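Periplasmic binding protein (Roseiflexus sp. RS-1, PDB 5GJ3) binds heme in the periplasm, here two heme molecules at once, and probably hands it on to a membrane transporter for uptake. Local coordinates at residues L22-G25 with E26-V29; P115-G118 with E119-A122; L244-G247 with P248-Q252. All coordinates share one frame; numbering follows the deposited sequence.

How the contacts relate
The centres of contacts 1 and 2 lie about 21 Å from the centre of the chain, and both contacts are partly buried; contact 3, centred about 7 Å from it, is buried. Contact 1 turns the chain from helix 13-21 into strand 28-31, and contact 2 opens helix 115-136. The two touch: Leu22 packs on Gly118 and Leu121. Contact 3 starts helix 250-267 and touches neither, but its Pro248 rests on the helix that precedes contact 1 and the helix that carries contact 2. Chemistry follows place: waters bridge the segments in contacts 1 and 2, whereas contact 3 folds a threonine hydroxyl back onto a backbone carbonyl in a segment whose first residues touch heme.

Contact 1: residues L22-G25 with E26-V29; sequences LGMG and EYVV
Met24 and Tyr27 meet across a short 3-10 turn that carries the chain from a helix into a strand. Tyr27 N donates to Met24 O at 3.0 Å, and Val28 N to Gly25 O at 3.0 Å; both donors stand well above the carbonyl planes. The close-packed part is a Met-aromatic contact. With Met24 bent at chi2 and chi3 (-70° and -71°), the methyl swings back to the ring, CE lying 3.6 Å from Tyr27 CE2, while SD sits 5.2 Å from the ring centroid in an oblique approach. Glu26 CG lies over the centre of one face of the Tyr27 ring, 3.7 Å above the plane. On the wetter side, one water bridges Gly23 O, Glu26 N and Glu26 OE1, its bond to Glu26 N being 2.7 Å, and a second links Gly25 O with Val28 O. Gly23, with positive phi, ends the preceding helix in a Schellman motif. Helix 13-21 meets Met24 and Val28 through Ile19, the loop residues Leu112 and Ile114 pack on Met24, and backbone bonds from Tyr27 and Val29 to Ile8 join the end of the turn and the start of strand 28-31 to strand 8-10 of the parallel sheet.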
loop_
_atom_site.group_PDB
_atom_site.type_symbol
_atom_site.label_atom_id
_atom_site.label_comp_id
_atom_site.label_asym_id
_atom_site.label_seq_id
_atom_site.Cartn_x
_atom_site.Cartn_y
_atom_site.Cartn_z
ATOM N N LEU A 22 -1.603 -13.641 10.281
ATOM C CA LEU A 22 -1.808 -15.090 10.321
ATOM C C LEU A 22 -1.543 -15.674 11.725
ATOM O O LEU A 22 -1.727 -16.880 11.960
ATOM C CB LEU A 22 -0.904 -15.798 9.266
ATOM C CG LEU A 22 -1.300 -15.666 7.802
ATOM C CD1 LEU A 22 -0.163 -16.066 6.836
ATOM C CD2 LEU A 22 -2.578 -16.458 7.486
ATOM N N GLY A 23 -1.066 -14.850 12.642
ATOM C CA GLY A 23 -0.787 -15.324 13.984
ATOM C C GLY A 23 0.658 -15.729 14.284
ATOM O O GLY A 23 0.912 -16.295 15.360
ATOM N N MET A 24 1.615 -15.399 13.397
ATOM C CA MET A 24 2.973 -15.970 13.454
ATOM C C MET A 24 4.001 -14.894 13.722
ATOM O O MET A 24 5.220 -15.070 13.495
ATOM C CB MET A 24 3.299 -16.664 12.141
ATOM C CG MET A 24 2.317 -17.764 11.772
ATOM S SD MET A 24 2.474 -19.202 12.851
ATOM C CE MET A 24 4.044 -19.914 12.344
ATOM N N GLY A 25 3.504 -13.748 14.196
ATOM C CA GLY A 25 4.367 -12.621 14.427
ATOM C C GLY A 25 5.453 -12.912 15.445
ATOM O O GLY A 25 6.572 -12.379 15.333
ATOM N N GLU A 26 5.210 -13.795 16.415
ATOM C CA GLU A 26 6.297 -13.995 17.400
ATOM C C GLU A 26 7.557 -14.616 16.773
ATOM O O GLU A 26 8.623 -14.546 17.376
ATOM C CB GLU A 26 5.848 -14.837 18.604
ATOM C CG GLU A 26 5.848 -16.315 18.272
ATOM C CD GLU A 26 4.912 -17.116 19.153
ATOM O OE1 GLU A 26 3.691 -16.813 19.154
ATOM O OE2 GLU A 26 5.411 -18.062 19.821
ATOM N N TYR A 27 7.458 -15.178 15.561
ATOM C CA TYR A 27 8.640 -15.781 14.907
ATOM C C TYR A 27 9.431 -14.837 14.046
ATOM O O TYR A 27 10.450 -15.262 13.483
ATOM C CB TYR A 27 8.264 -16.997 14.081
ATOM C CG TYR A 27 7.513 -17.983 14.923
ATOM C CD1 TYR A 27 8.168 -18.742 15.918
ATOM C CD2 TYR A 27 6.137 -18.144 14.759
ATOM C CE1 TYR A 27 7.451 -19.652 16.712
ATOM C CE2 TYR A 27 5.411 -19.038 15.551
ATOM C CZ TYR A 27 6.058 -19.780 16.526
ATOM O OH TYR A 27 5.284 -20.645 17.293
ATOM N N VAL A 28 9.014 -13.575 13.972
ATOM C CA VAL A 28 9.702 -12.632 13.089
ATOM C C VAL A 28 10.872 -12.040 13.884
ATOM O O VAL A 28 10.669 -11.532 14.971
ATOM C CB VAL A 28 8.785 -11.509 12.499
ATOM C CG1 VAL A 28 9.604 -10.523 11.659
ATOM C CG2 VAL A 28 7.596 -12.080 11.718
ATOM N N VAL A 29 12.074 -12.092 13.336
ATOM C CA VAL A 29 13.266 -11.572 13.992
ATOM C C VAL A 29 13.867 -10.331 13.344
ATOM O O VAL A 29 14.774 -9.681 13.924
ATOM C CB VAL A 29 14.388 -12.650 14.182
ATOM C CG1 VAL A 29 13.893 -13.869 14.964
ATOM C CG2 VAL A 29 15.059 -13.065 12.856
HETATM O O HOH W 1 2.957 -15.298 16.838
HETATM O O HOH W 2 8.469 -10.736 16.477
#

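Contact 2: residues P115-G118 with E119-A122; sequences PQRG and ERLA
Glu119 N donates to Pro115 O at 2.9 Å, the first of four successive i to i+4 bonds that make this the opening of alpha-helix 115-136. Arg120 N to Gln116 O, Leu121 N to Arg117 O and Ala122 N to Gly118 O continue the ladder; the Leu121 bond is nearly straight, with an angle of 176° at the hydrogen. Pro115 O has a second donor, a water at 2.6 Å that also gives a hydrogen to Glu119 OE2. Glu119 CG, set beside its own backbone N, lies 3.3 Å from Pro115 O, and the bend at chi2 turns the carboxylate so that OE2 comes within reach of this water. Its other oxygen, OE1, forms a salt bridge with Arg106 of helix 100-111, tying the two successive helices together and probably balancing the carboxylate's charge. Farther out, Arg117 and Arg120 run side by side in the same direction, their guanidinium planes 59° apart. Arg120 NH1 lies over one face of the Arg117 guanidinium, an approach of like charges that probably gains little by itself. Elsewhere round the turn, Ala122 CB rests 3.4 Å from Gly118 O, and Leu121 CB lies against Arg117 O. Arg120 bends at chi3 (-58°), which sets its NH2 3.9 Å from Arg117 CG.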
loop_
_atom_site.group_PDB
_atom_site.type_symbol
_atom_site.label_atom_id
_atom_site.label_comp_id
_atom_site.label_asym_id
_atom_site.label_seq_id
_atom_site.Cartn_x
_atom_site.Cartn_y
_atom_site.Cartn_z
ATOM N N PRO A 115 -1.567 -23.747 5.785
ATOM C CA PRO A 115 -2.452 -23.381 4.636
ATOM C C PRO A 115 -3.929 -23.136 5.005
ATOM O O PRO A 115 -4.666 -22.382 4.286
ATOM C CB PRO A 115 -2.347 -24.616 3.714
ATOM C CG PRO A 115 -2.048 -25.749 4.700
ATOM C CD PRO A 115 -1.042 -25.126 5.619
ATOM N N GLN A 116 -4.371 -23.770 6.090
ATOM C CA GLN A 116 -5.772 -23.619 6.569
ATOM C C GLN A 116 -6.009 -22.247 7.172
ATOM O O GLN A 116 -7.011 -21.632 6.890
ATOM C CB GLN A 116 -6.161 -24.698 7.597
ATOM C CG GLN A 116 -7.481 -25.372 7.281
ATOM C CD GLN A 116 -7.518 -25.933 5.858
ATOM O OE1 GLN A 116 -6.569 -26.586 5.409
ATOM N NE2 GLN A 116 -8.616 -25.668 5.135
ATOM N N ARG A 117 -5.133 -21.798 8.057
ATOM C CA ARG A 117 -5.186 -20.427 8.526
ATOM C C ARG A 117 -5.163 -19.459 7.318
ATOM O O ARG A 117 -5.884 -18.463 7.316
ATOM C CB ARG A 117 -4.026 -20.116 9.454
ATOM C CG ARG A 117 -4.117 -20.721 10.843
ATOM C CD ARG A 117 -3.063 -20.102 11.754
ATOM N NE ARG A 117 -3.222 -20.596 13.110
ATOM C CZ ARG A 117 -3.646 -19.881 14.153
ATOM N NH1 ARG A 117 -3.773 -20.492 15.319
ATOM N NH2 ARG A 117 -3.923 -18.576 14.052
ATOM N N GLY A 118 -4.343 -19.754 6.301
ATOM C CA GLY A 118 -4.271 -18.914 5.091
ATOM C C GLY A 118 -5.581 -18.849 4.322
ATOM O O GLY A 118 -5.995 -17.778 3.857
ATOM N N GLU A 119 -6.247 -19.992 4.145
ATOM C CA GLU A 119 -7.587 -19.993 3.483
ATOM C C GLU A 119 -8.634 -19.182 4.247
ATOM O O GLU A 119 -9.400 -18.444 3.641
ATOM C CB GLU A 119 -8.120 -21.411 3.231
ATOM C CG GLU A 119 -7.275 -22.192 2.259
ATOM C CD GLU A 119 -7.034 -21.447 0.960
ATOM O OE1 GLU A 119 -8.010 -21.202 0.227
ATOM O OE2 GLU A 119 -5.876 -21.093 0.660
ATOM N N ARG A 120 -8.614 -19.299 5.569
ATOM C CA ARG A 120 -9.458 -18.512 6.447
ATOM C C ARG A 120 -9.150 -16.999 6.312
ATOM O O ARG A 120 -10.062 -16.238 6.095
ATOM C CB ARG A 120 -9.284 -19.004 7.901
ATOM C CG ARG A 120 -10.320 -18.556 8.922
ATOM C CD ARG A 120 -9.731 -18.511 10.352
ATOM N NE ARG A 120 -9.183 -19.800 10.817
ATOM C CZ ARG A 120 -8.231 -19.951 11.750
ATOM N NH1 ARG A 120 -7.676 -18.897 12.338
ATOM N NH2 ARG A 120 -7.812 -21.164 12.090
ATOM N N LEU A 121 -7.895 -16.555 6.442
ATOM C CA LEU A 121 -7.568 -15.132 6.193
ATOM C C LEU A 121 -7.924 -14.624 4.769
ATOM O O LEU A 121 -8.496 -13.527 4.630
ATOM C CB LEU A 121 -6.108 -14.849 6.528
ATOM C CG LEU A 121 -5.709 -13.380 6.575
ATOM C CD1 LEU A 121 -6.624 -12.579 7.522
ATOM C CD2 LEU A 121 -4.237 -13.225 6.954
ATOM N N ALA A 122 -7.577 -15.375 3.714
ATOM C CA ALA A 122 -7.878 -14.954 2.336
ATOM C C ALA A 122 -9.401 -14.805 2.115
ATOM O O ALA A 122 -9.821 -13.852 1.481
ATOM C CB ALA A 122 -7.324 -15.927 1.301
HETATM O O HOH W 3 -3.646 -20.990 2.306
#

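Contact 3: residues L244-G247 with P248-Q252; sequences LGMG and PRTGQ
Thr250 reaches back to Gly247 across a type I beta turn, Gly247 to Thr250, that leads into helix 250-267 with Arg249 at its N-cap position. Along the Thr250 side chain, CB lies 3.4 Å from Gly247 O and then divides. OG1, turned beside its own backbone N (chi1 -62°), donates to Gly247 O at 2.7 Å. The other branch, CG2, meets Met246 SD at 4.0 Å, the two side chains crossing at a slant. Thr250 N also donates to Gly247 O, at 3.2 Å, so one buried carbonyl is gripped by two donors that arrive from the same face of its plane. Replacing Thr250 by an alanine is likely to leave Gly247 O with the turn's backbone bond but without its hydroxyl partner, and to open a gap beside the Met246 sulfur. Surrounding elements close in: Met168 of helix 164-171 touches both Met246 and Thr250, Pro248 packs on helices 13-21 and 115-136, and Arg249 forms a salt bridge with Glu17. Just before the turn, Leu244 and Gly245 each touch a bound heme. Thr250 OG1 also lies 3.0 Å from Gly247 N, but at an angle too poor for a hydrogen bond.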
loop_
_atom_site.group_PDB
_atom_site.type_symbol
_atom_site.label_atom_id
_atom_site.label_comp_id
_atom_site.label_asym_id
_atom_site.label_seq_id
_atom_site.Cartn_x
_atom_site.Cartn_y
_atom_site.Cartn_z
ATOM N N LEU A 244 -1.940 1.324 0.191
ATOM C CA LEU A 244 -1.203 0.812 -0.963
ATOM C C LEU A 244 -0.580 -0.592 -0.815
ATOM O O LEU A 244 -0.140 -1.176 -1.826
ATOM C CB LEU A 244 -0.101 1.814 -1.336
ATOM C CG LEU A 244 -0.585 3.208 -1.730
ATOM C CD1 LEU A 244 0.663 4.052 -1.945
ATOM C CD2 LEU A 244 -1.401 3.152 -3.025
ATOM N N GLY A 245 -0.575 -1.130 0.408
ATOM C CA GLY A 245 -0.060 -2.500 0.682
ATOM C C GLY A 245 -0.705 -3.716 0.005
ATOM O O GLY A 245 -0.031 -4.755 -0.168
ATOM N N MET A 246 -1.969 -3.625 -0.415
ATOM C CA MET A 246 -2.610 -4.796 -1.046
ATOM C C MET A 246 -2.482 -6.041 -0.149
ATOM O O MET A 246 -2.065 -7.133 -0.558
ATOM C CB MET A 246 -2.100 -5.022 -2.473
ATOM C CG MET A 246 -2.610 -3.944 -3.441
ATOM S SD MET A 246 -4.425 -3.911 -3.616
ATOM C CE MET A 246 -4.509 -2.953 -5.134
ATOM N N GLY A 247 -2.821 -5.828 1.116
ATOM C CA GLY A 247 -2.654 -6.846 2.129
ATOM C C GLY A 247 -3.968 -7.131 2.792
ATOM O O GLY A 247 -5.012 -6.933 2.176
ATOM N N PRO A 248 -3.923 -7.614 4.059
ATOM C CA PRO A 248 -5.133 -8.067 4.712
ATOM C C PRO A 248 -6.162 -6.941 4.975
ATOM O O PRO A 248 -7.359 -7.240 5.115
ATOM C CB PRO A 248 -4.627 -8.642 6.053
ATOM C CG PRO A 248 -3.173 -8.935 5.826
ATOM C CD PRO A 248 -2.742 -7.790 4.924
ATOM N N ARG A 249 -5.706 -5.686 5.023
ATOM C CA ARG A 249 -6.596 -4.539 5.260
ATOM C C ARG A 249 -7.161 -3.881 4.000
ATOM O O ARG A 249 -7.782 -2.812 4.082
ATOM C CB ARG A 249 -5.898 -3.500 6.159
ATOM C CG ARG A 249 -5.711 -4.027 7.606
ATOM C CD ARG A 249 -4.987 -2.962 8.435
ATOM N NE ARG A 249 -3.637 -2.760 7.899
ATOM C CZ ARG A 249 -2.873 -1.682 8.059
ATOM N NH1 ARG A 249 -3.310 -0.612 8.698
ATOM N NH2 ARG A 249 -1.684 -1.644 7.498
ATOM N N THR A 250 -7.001 -4.544 2.854
ATOM C CA THR A 250 -7.395 -3.971 1.572
ATOM C C THR A 250 -8.882 -3.620 1.508
ATOM O O THR A 250 -9.236 -2.537 1.037
ATOM C CB THR A 250 -7.034 -4.894 0.386
ATOM O OG1 THR A 250 -5.611 -5.038 0.380
ATOM C CG2 THR A 250 -7.448 -4.239 -0.983
ATOM N N GLY A 251 -9.730 -4.547 1.975
ATOM C CA GLY A 251 -11.145 -4.351 2.077
ATOM C C GLY A 251 -11.500 -3.196 3.016
ATOM O O GLY A 251 -12.430 -2.462 2.754
ATOM N N GLN A 252 -10.768 -3.035 4.104
ATOM C CA GLN A 252 -11.056 -1.938 5.030
ATOM C C GLN A 252 -10.697 -0.612 4.350
ATOM O O GLN A 252 -11.396 0.356 4.486
ATOM C CB GLN A 252 -10.261 -2.126 6.329
ATOM C CG GLN A 252 -10.704 -3.367 7.117
ATOM C CD GLN A 252 -9.635 -3.817 8.103
ATOM O OE1 GLN A 252 -8.871 -2.999 8.618
ATOM N NE2 GLN A 252 -9.530 -5.113 8.318
#